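Local atomic coordinates of superantigen-like protein SSL8 (Staphylococcus aureus, PDB entry 3R2T), a protein that has no established function but belongs to the staphylococcal superantigen-like family of extracellular proteins, whose members probably act on host immune defences. Residues Q82-S87 with K98-L103; L126-L129 with I133-V136. All blocks are in the same frame, centred on the assembly; numbering follows the deposited sequence. Where two conformers were deposited one is given.

Both contacts belong to the N-terminal OB-fold domain, where they reach one curved mixed sheet with their centres about 10 Å apart. They come in series along the chain: interaction 1 is complete before the hairpin of interaction 2 begins. Their common ground is the parallel pairing of strand 99-102 with strand 133-141, in which Phe-102 N lies 2.7 Å from Ser-135 O, a probable hydrogen bond. On one face of this pair the rings of Phe-102 and Phe-134 meet, so the two contacts touch through their phenylalanine rings. The second subunit packs on both contacts, which places this part of the OB domain at the interface between the two chains.

Interaction 1. Residues Q82-S87 with K98-L103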
ATOM      1  N   GLN A  82      -8.998  10.248  -5.415  1.00 57.09           N
ATOM      2  CA  GLN A  82      -8.703  11.077  -4.244  1.00 59.51           C
ATOM      3  C   GLN A  82      -7.399  10.582  -3.660  1.00 57.97           C
ATOM      4  O   GLN A  82      -6.986   9.452  -3.896  1.00 55.44           O
ATOM      5  CB  GLN A  82      -9.806  11.023  -3.176  1.00 60.27           C
ATOM      6  CG  GLN A  82     -10.180   9.626  -2.707  1.00 61.70           C
ATOM      7  CD  GLN A  82     -11.180   9.644  -1.561  1.00 65.98           C
ATOM      8  OE1 GLN A  82     -12.354   9.329  -1.745  1.00 67.48           O
ATOM      9  NE2 GLN A  82     -10.730  10.056  -0.390  1.00 69.77           N
ATOM     10  N   GLY A  83      -6.758  11.436  -2.893  1.00 59.84           N
ATOM     11  CA  GLY A  83      -5.505  11.098  -2.293  1.00 60.11           C
ATOM     12  C   GLY A  83      -5.647  10.246  -1.054  1.00 60.06           C
ATOM     13  O   GLY A  83      -6.512  10.478  -0.210  1.00 60.56           O
ATOM     14  N   TYR A  84      -4.811   9.217  -0.998  1.00 58.60           N
ATOM     15  CA  TYR A  84      -4.678   8.352   0.158  1.00 58.34           C
ATOM     16  C   TYR A  84      -3.157   8.360   0.292  1.00 59.23           C
ATOM     17  O   TYR A  84      -2.452   7.556  -0.343  1.00 57.70           O
ATOM     18  CB  TYR A  84      -5.265   6.963  -0.068  1.00 55.85           C
ATOM     19  CG  TYR A  84      -5.088   6.040   1.116  1.00 56.75           C
ATOM     20  CD1 TYR A  84      -5.867   6.184   2.270  1.00 57.84           C
ATOM     21  CD2 TYR A  84      -4.150   5.010   1.080  1.00 54.64           C
ATOM     22  CE1 TYR A  84      -5.692   5.317   3.369  1.00 59.13           C
ATOM     23  CE2 TYR A  84      -3.977   4.147   2.147  1.00 53.16           C
ATOM     24  CZ  TYR A  84      -4.748   4.303   3.291  1.00 58.62           C
ATOM     25  OH  TYR A  84      -4.551   3.444   4.346  1.00 62.48           O
ATOM     26  N   TYR A  85      -2.670   9.282   1.124  0.50 62.27           N
ATOM     27  CA  TYR A  85      -1.241   9.496   1.354  0.50 63.98           C
ATOM     28  C   TYR A  85      -0.629   9.831  -0.005  0.50 63.09           C
ATOM     29  O   TYR A  85      -1.079  10.770  -0.659  0.50 63.67           O
ATOM     30  CB  TYR A  85      -0.586   8.294   2.033  0.50 63.93           C
ATOM     31  CG  TYR A  85      -1.235   7.964   3.364  0.50 66.16           C
ATOM     32  CD1 TYR A  85      -0.979   8.731   4.496  0.50 69.43           C
ATOM     33  CD2 TYR A  85      -2.095   6.881   3.491  0.50 65.71           C
ATOM     34  CE1 TYR A  85      -1.576   8.434   5.714  0.50 71.62           C
ATOM     35  CE2 TYR A  85      -2.692   6.574   4.705  0.50 66.78           C
ATOM     36  CZ  TYR A  85      -2.432   7.349   5.809  0.50 70.39           C
ATOM     37  OH  TYR A  85      -3.030   7.030   7.006  0.50 71.56           O
ATOM     38  N   ASP A  86       0.377   9.092  -0.451  0.50 62.11           N
ATOM     39  CA  ASP A  86       0.992   9.436  -1.732  0.50 61.92           C
ATOM     40  C   ASP A  86       0.503   8.573  -2.902  0.50 58.56           C
ATOM     41  O   ASP A  86       1.186   8.444  -3.921  0.50 58.63           O
ATOM     42  CB  ASP A  86       2.523   9.483  -1.628  0.50 64.32           C
ATOM     43  CG  ASP A  86       3.100   8.298  -0.895  0.50 64.95           C
ATOM     44  OD1 ASP A  86       2.370   7.313  -0.662  0.50 61.47           O
ATOM     45  OD2 ASP A  86       4.299   8.363  -0.540  0.50 69.63           O
ATOM     46  N   SER A  87      -0.689   7.994  -2.744  1.00 55.33           N
ATOM     47  CA  SER A  87      -1.323   7.211  -3.791  1.00 52.83           C
ATOM     48  C   SER A  87      -2.630   7.926  -4.151  1.00 52.38           C
ATOM     49  O   SER A  87      -3.179   8.696  -3.352  1.00 53.04           O
ATOM     50  CB  SER A  87      -1.687   5.788  -3.306  1.00 50.64           C
ATOM     51  OG  SER A  87      -0.558   5.023  -2.881  1.00 52.57           O
ATOM     52  N   LYS A  98     -16.952  -3.097   0.361  1.00 62.41           N
ATOM     53  CA  LYS A  98     -16.329  -1.776   0.237  1.00 61.84           C
ATOM     54  C   LYS A  98     -14.962  -1.955  -0.419  1.00 58.04           C
ATOM     55  O   LYS A  98     -14.212  -2.846  -0.035  1.00 56.55           O
ATOM     56  CB  LYS A  98     -16.132  -1.160   1.630  1.00 64.35           C
ATOM     57  CG  LYS A  98     -17.384  -1.100   2.514  1.00 69.36           C
ATOM     58  CD  LYS A  98     -17.022  -0.580   3.911  1.00 75.97           C
ATOM     59  CE  LYS A  98     -18.163  -0.703   4.932  1.00 81.75           C
ATOM     60  NZ  LYS A  98     -19.359   0.108   4.590  1.00 85.73           N
ATOM     61  N   PHE A  99     -14.635  -1.102  -1.386  1.00 56.04           N
ATOM     62  CA  PHE A  99     -13.364  -1.199  -2.094  1.00 53.33           C
ATOM     63  C   PHE A  99     -12.565   0.084  -2.131  1.00 52.85           C
ATOM     64  O   PHE A  99     -13.112   1.178  -2.015  1.00 52.65           O
ATOM     65  CB  PHE A  99     -13.600  -1.612  -3.548  1.00 51.77           C
ATOM     66  CG  PHE A  99     -14.166  -2.981  -3.703  1.00 51.55           C
ATOM     67  CD1 PHE A  99     -13.331  -4.080  -3.762  1.00 47.35           C
ATOM     68  CD2 PHE A  99     -15.532  -3.175  -3.795  1.00 52.04           C
ATOM     69  CE1 PHE A  99     -13.843  -5.342  -3.910  1.00 47.76           C
ATOM     70  CE2 PHE A  99     -16.045  -4.441  -3.955  1.00 52.71           C
ATOM     71  CZ  PHE A  99     -15.203  -5.524  -4.010  1.00 49.03           C
ATOM     72  N   GLN A 100     -11.258  -0.091  -2.327  1.00 50.35           N
ATOM     73  CA  GLN A 100     -10.307   1.004  -2.456  1.00 50.48           C
ATOM     74  C   GLN A 100      -9.247   0.569  -3.454  1.00 47.63           C
ATOM     75  O   GLN A 100      -8.373  -0.229  -3.140  1.00 46.77           O
ATOM     76  CB  GLN A 100      -9.679   1.363  -1.118  1.00 52.13           C
ATOM     77  CG  GLN A 100      -8.681   2.503  -1.209  1.00 52.11           C
ATOM     78  CD  GLN A 100      -8.384   3.115   0.140  1.00 56.03           C
ATOM     79  OE1 GLN A 100      -9.295   3.324   0.943  1.00 56.47           O
ATOM     80  NE2 GLN A 100      -7.118   3.431   0.390  1.00 53.47           N
ATOM     81  N   VAL A 101      -9.346   1.121  -4.652  1.00 46.34           N
ATOM     82  CA  VAL A 101      -8.485   0.782  -5.756  1.00 44.64           C
ATOM     83  C   VAL A 101      -7.377   1.774  -5.936  1.00 44.77           C
ATOM     84  O   VAL A 101      -7.609   2.958  -6.230  1.00 43.80           O
ATOM     85  CB  VAL A 101      -9.291   0.741  -7.060  1.00 45.22           C
ATOM     86  CG1 VAL A 101      -8.389   0.366  -8.238  1.00 40.22           C
ATOM     87  CG2 VAL A 101     -10.461  -0.238  -6.903  1.00 45.02           C
ATOM     88  N   PHE A 102      -6.158   1.272  -5.784  1.00 43.45           N
ATOM     89  CA  PHE A 102      -4.978   2.091  -5.923  1.00 43.24           C
ATOM     90  C   PHE A 102      -4.602   2.173  -7.393  1.00 43.48           C
ATOM     91  O   PHE A 102      -4.364   1.147  -8.035  1.00 42.60           O
ATOM     92  CB  PHE A 102      -3.844   1.492  -5.108  1.00 42.75           C
ATOM     93  CG  PHE A 102      -4.035   1.625  -3.613  1.00 41.81           C
ATOM     94  CD1 PHE A 102      -3.265   2.509  -2.889  1.00 42.07           C
ATOM     95  CD2 PHE A 102      -5.009   0.894  -2.940  1.00 40.03           C
ATOM     96  CE1 PHE A 102      -3.431   2.639  -1.506  1.00 45.04           C
ATOM     97  CE2 PHE A 102      -5.184   1.026  -1.568  1.00 41.35           C
ATOM     98  CZ  PHE A 102      -4.392   1.899  -0.851  1.00 45.04           C
ATOM     99  N   LEU A 103      -4.539   3.397  -7.911  1.00 43.94           N
ATOM    100  CA  LEU A 103      -4.200   3.640  -9.304  1.00 43.55           C
ATOM    101  C   LEU A 103      -2.681   3.765  -9.415  1.00 44.81           C
ATOM    102  O   LEU A 103      -2.143   4.873  -9.488  1.00 46.03           O
ATOM    103  CB  LEU A 103      -4.872   4.926  -9.769  1.00 43.72           C
ATOM    104  CG  LEU A 103      -6.392   4.949  -9.565  1.00 45.41           C
ATOM    105  CD1 LEU A 103      -7.013   6.310  -9.884  1.00 44.81           C
ATOM    106  CD2 LEU A 103      -7.047   3.835 -10.362  1.00 42.54           C
TER
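Tyr-84, on strand 82-84, reaches past strand 87-92 to meet Gln-100 and Phe-102 of strand 99-102. With its CG anti to the backbone N (chi1 178°), the tyrosine directs its ring at that strand. Gln-100, its chain extended, brings NE2 over the middle of one ring face, 3.4 Å from Tyr-84 CG, with the amide plane turned 72° from the ring. A long amide suits this place: its weakly positive N-H end can lie against the pi electrons. Phe-102 comes in obliquely, its CE1 3.6 Å from Tyr-84 CD2, and the two ring planes are nearly perpendicular at 86°. In one of its two conformers Tyr-85 lies over the opposite face of the Tyr-84 ring. Ser-87 is small enough to let Phe-102 close in: its CB lies 3.7 Å from Phe-102 CD1, while OG sits at the phenyl edge, in plane. Phe-148 of the second subunit meets the Phe-102 ring edge-to-face. Paired backbone bonds, Tyr-84 N to Ser-87 O at 2.9 Å and Ser-87 N to Tyr-84 O at 3.0 Å, close a type II' turn, the tight connection of a two-residue beta hairpin within the OB-fold domain.

Interaction 2. Residues L126-L129 with I133-V136; sequences LVDL and IFSV
Leu-126 and Phe-134 are joined through both backbone and side chains, in a beta hairpin of the OB-fold domain formed by strands 126-127 and 133-141. The one hydrogen bond between the segments runs from Phe-134 N to Leu-126 O, 2.8 Å long and fairly straight at 157°; it marks these residues as an antiparallel hydrogen-bonded pair, while Val-127 and Ile-133 form the adjoining non-hydrogen-bonded one. Among the apolar contacts, Leu-126 and Phe-134 run alongside each other from the same face, where large apolar residues suit the place because Phe-174 of the second subunit packs on both. The leucine methyl CD1 lies over the phenyl face but is modelled too close, so the detail is doubtful. The beta-branched Val-127 and Ile-133, well fitted to extended chain, touch more loosely on the other face of the sheet, CG2 of Val-127 being 4.4 Å from CG1 of Ile-133. The polar element is Asp-128. Its CG stands between the backbone N and carbonyl carbon (chi1 67°), and OD2 approaches Phe-134 CE1 obliquely at 3.7 Å, whereas OD1 accepts a hydrogen bond from Arg-132 N and so ties down the turn. Within the chain, short strand 126-127 flanks strand 133-141, which also pairs in parallel with strand 99-102.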
ATOM      1  N   LEU A 126      -4.682  -6.406   0.630  1.00 47.50           N
ATOM      2  CA  LEU A 126      -4.999  -6.412   2.064  1.00 49.89           C
ATOM      3  C   LEU A 126      -6.456  -5.965   2.284  1.00 50.11           C
ATOM      4  O   LEU A 126      -7.109  -5.448   1.357  1.00 47.03           O
ATOM      5  CB  LEU A 126      -4.047  -5.537   2.882  1.00 52.08           C
ATOM      6  CG  LEU A 126      -4.055  -4.012   2.765  1.00 54.95           C
ATOM      7  CD1 LEU A 126      -5.419  -3.438   3.112  1.00 61.08           C
ATOM      8  CD2 LEU A 126      -2.997  -3.413   3.710  1.00 57.68           C
ATOM      9  N   VAL A 127      -6.948  -6.183   3.499  1.00 50.56           N
ATOM     10  CA  VAL A 127      -8.291  -5.772   3.898  1.00 53.09           C
ATOM     11  C   VAL A 127      -8.110  -4.998   5.209  1.00 56.43           C
ATOM     12  O   VAL A 127      -7.535  -5.530   6.153  1.00 57.78           O
ATOM     13  CB  VAL A 127      -9.233  -6.983   4.126  1.00 54.22           C
ATOM     14  CG1 VAL A 127     -10.665  -6.509   4.449  1.00 54.81           C
ATOM     15  CG2 VAL A 127      -9.245  -7.900   2.916  1.00 48.90           C
ATOM     16  N   ASP A 128      -8.573  -3.747   5.271  1.00 58.67           N
ATOM     17  CA  ASP A 128      -8.410  -2.949   6.501  1.00 63.02           C
ATOM     18  C   ASP A 128      -9.376  -3.374   7.590  1.00 65.52           C
ATOM     19  O   ASP A 128     -10.235  -4.225   7.368  1.00 64.00           O
ATOM     20  CB  ASP A 128      -8.499  -1.441   6.236  1.00 64.24           C
ATOM     21  CG  ASP A 128      -9.872  -0.990   5.808  1.00 67.22           C
ATOM     22  OD1 ASP A 128     -10.840  -1.785   5.858  1.00 72.09           O
ATOM     23  OD2 ASP A 128      -9.978   0.190   5.420  1.00 74.74           O
ATOM     24  N   LEU A 129      -9.244  -2.765   8.765  1.00 69.60           N
ATOM     25  CA  LEU A 129     -10.081  -3.143   9.900  1.00 74.53           C
ATOM     26  C   LEU A 129     -11.595  -2.977   9.686  1.00 75.88           C
ATOM     27  O   LEU A 129     -12.373  -3.679  10.330  1.00 78.36           O
ATOM     28  CB  LEU A 129      -9.627  -2.435  11.186  1.00 77.99           C
ATOM     29  CG  LEU A 129     -10.333  -2.928  12.462  1.00 83.56           C
ATOM     30  CD1 LEU A 129     -10.227  -4.455  12.563  1.00 84.18           C
ATOM     31  CD2 LEU A 129      -9.797  -2.253  13.734  1.00 85.25           C
ATOM     32  N   ILE A 133     -11.536  -3.495   1.056  1.00 50.52           N
ATOM     33  CA  ILE A 133     -10.585  -4.278   0.294  1.00 48.75           C
ATOM     34  C   ILE A 133      -9.655  -3.418  -0.549  1.00 46.71           C
ATOM     35  O   ILE A 133     -10.102  -2.719  -1.457  1.00 47.10           O
ATOM     36  CB  ILE A 133     -11.370  -5.238  -0.630  1.00 47.59           C
ATOM     37  CG1 ILE A 133     -12.274  -6.150   0.227  1.00 52.74           C
ATOM     38  CG2 ILE A 133     -10.428  -6.046  -1.469  1.00 43.43           C
ATOM     39  CD1 ILE A 133     -13.348  -6.927  -0.562  1.00 52.13           C
ATOM     40  N   PHE A 134      -8.362  -3.492  -0.248  1.00 45.65           N
ATOM     41  CA  PHE A 134      -7.337  -2.740  -0.974  1.00 44.92           C
ATOM     42  C   PHE A 134      -6.880  -3.527  -2.193  1.00 43.77           C
ATOM     43  O   PHE A 134      -6.336  -4.618  -2.058  1.00 44.48           O
ATOM     44  CB  PHE A 134      -6.133  -2.488  -0.062  1.00 46.19           C
ATOM     45  CG  PHE A 134      -6.320  -1.359   0.934  1.00 47.65           C
ATOM     46  CD1 PHE A 134      -7.544  -1.107   1.531  1.00 48.27           C
ATOM     47  CD2 PHE A 134      -5.224  -0.617   1.345  1.00 50.99           C
ATOM     48  CE1 PHE A 134      -7.690  -0.080   2.469  1.00 52.33           C
ATOM     49  CE2 PHE A 134      -5.352   0.407   2.290  1.00 53.70           C
ATOM     50  CZ  PHE A 134      -6.593   0.674   2.853  1.00 55.28           C
ATOM     51  N   SER A 135      -7.070  -2.955  -3.372  1.00 42.48           N
ATOM     52  CA  SER A 135      -6.683  -3.602  -4.612  1.00 41.76           C
ATOM     53  C   SER A 135      -6.000  -2.596  -5.537  1.00 40.76           C
ATOM     54  O   SER A 135      -6.158  -1.370  -5.366  1.00 41.20           O
ATOM     55  CB  SER A 135      -7.910  -4.206  -5.295  1.00 40.79           C
ATOM     56  OG  SER A 135      -7.558  -4.959  -6.445  1.00 45.61           O
ATOM     57  N   VAL A 136      -5.255  -3.124  -6.514  1.00 39.52           N
ATOM     58  CA  VAL A 136      -4.499  -2.305  -7.464  1.00 39.55           C
ATOM     59  C   VAL A 136      -5.055  -2.277  -8.881  1.00 39.30           C
ATOM     60  O   VAL A 136      -5.199  -3.307  -9.508  1.00 39.84           O
ATOM     61  CB  VAL A 136      -3.049  -2.799  -7.589  1.00 40.13           C
ATOM     62  CG1 VAL A 136      -2.295  -1.975  -8.619  1.00 37.68           C
ATOM     63  CG2 VAL A 136      -2.346  -2.764  -6.225  1.00 39.61           C
TER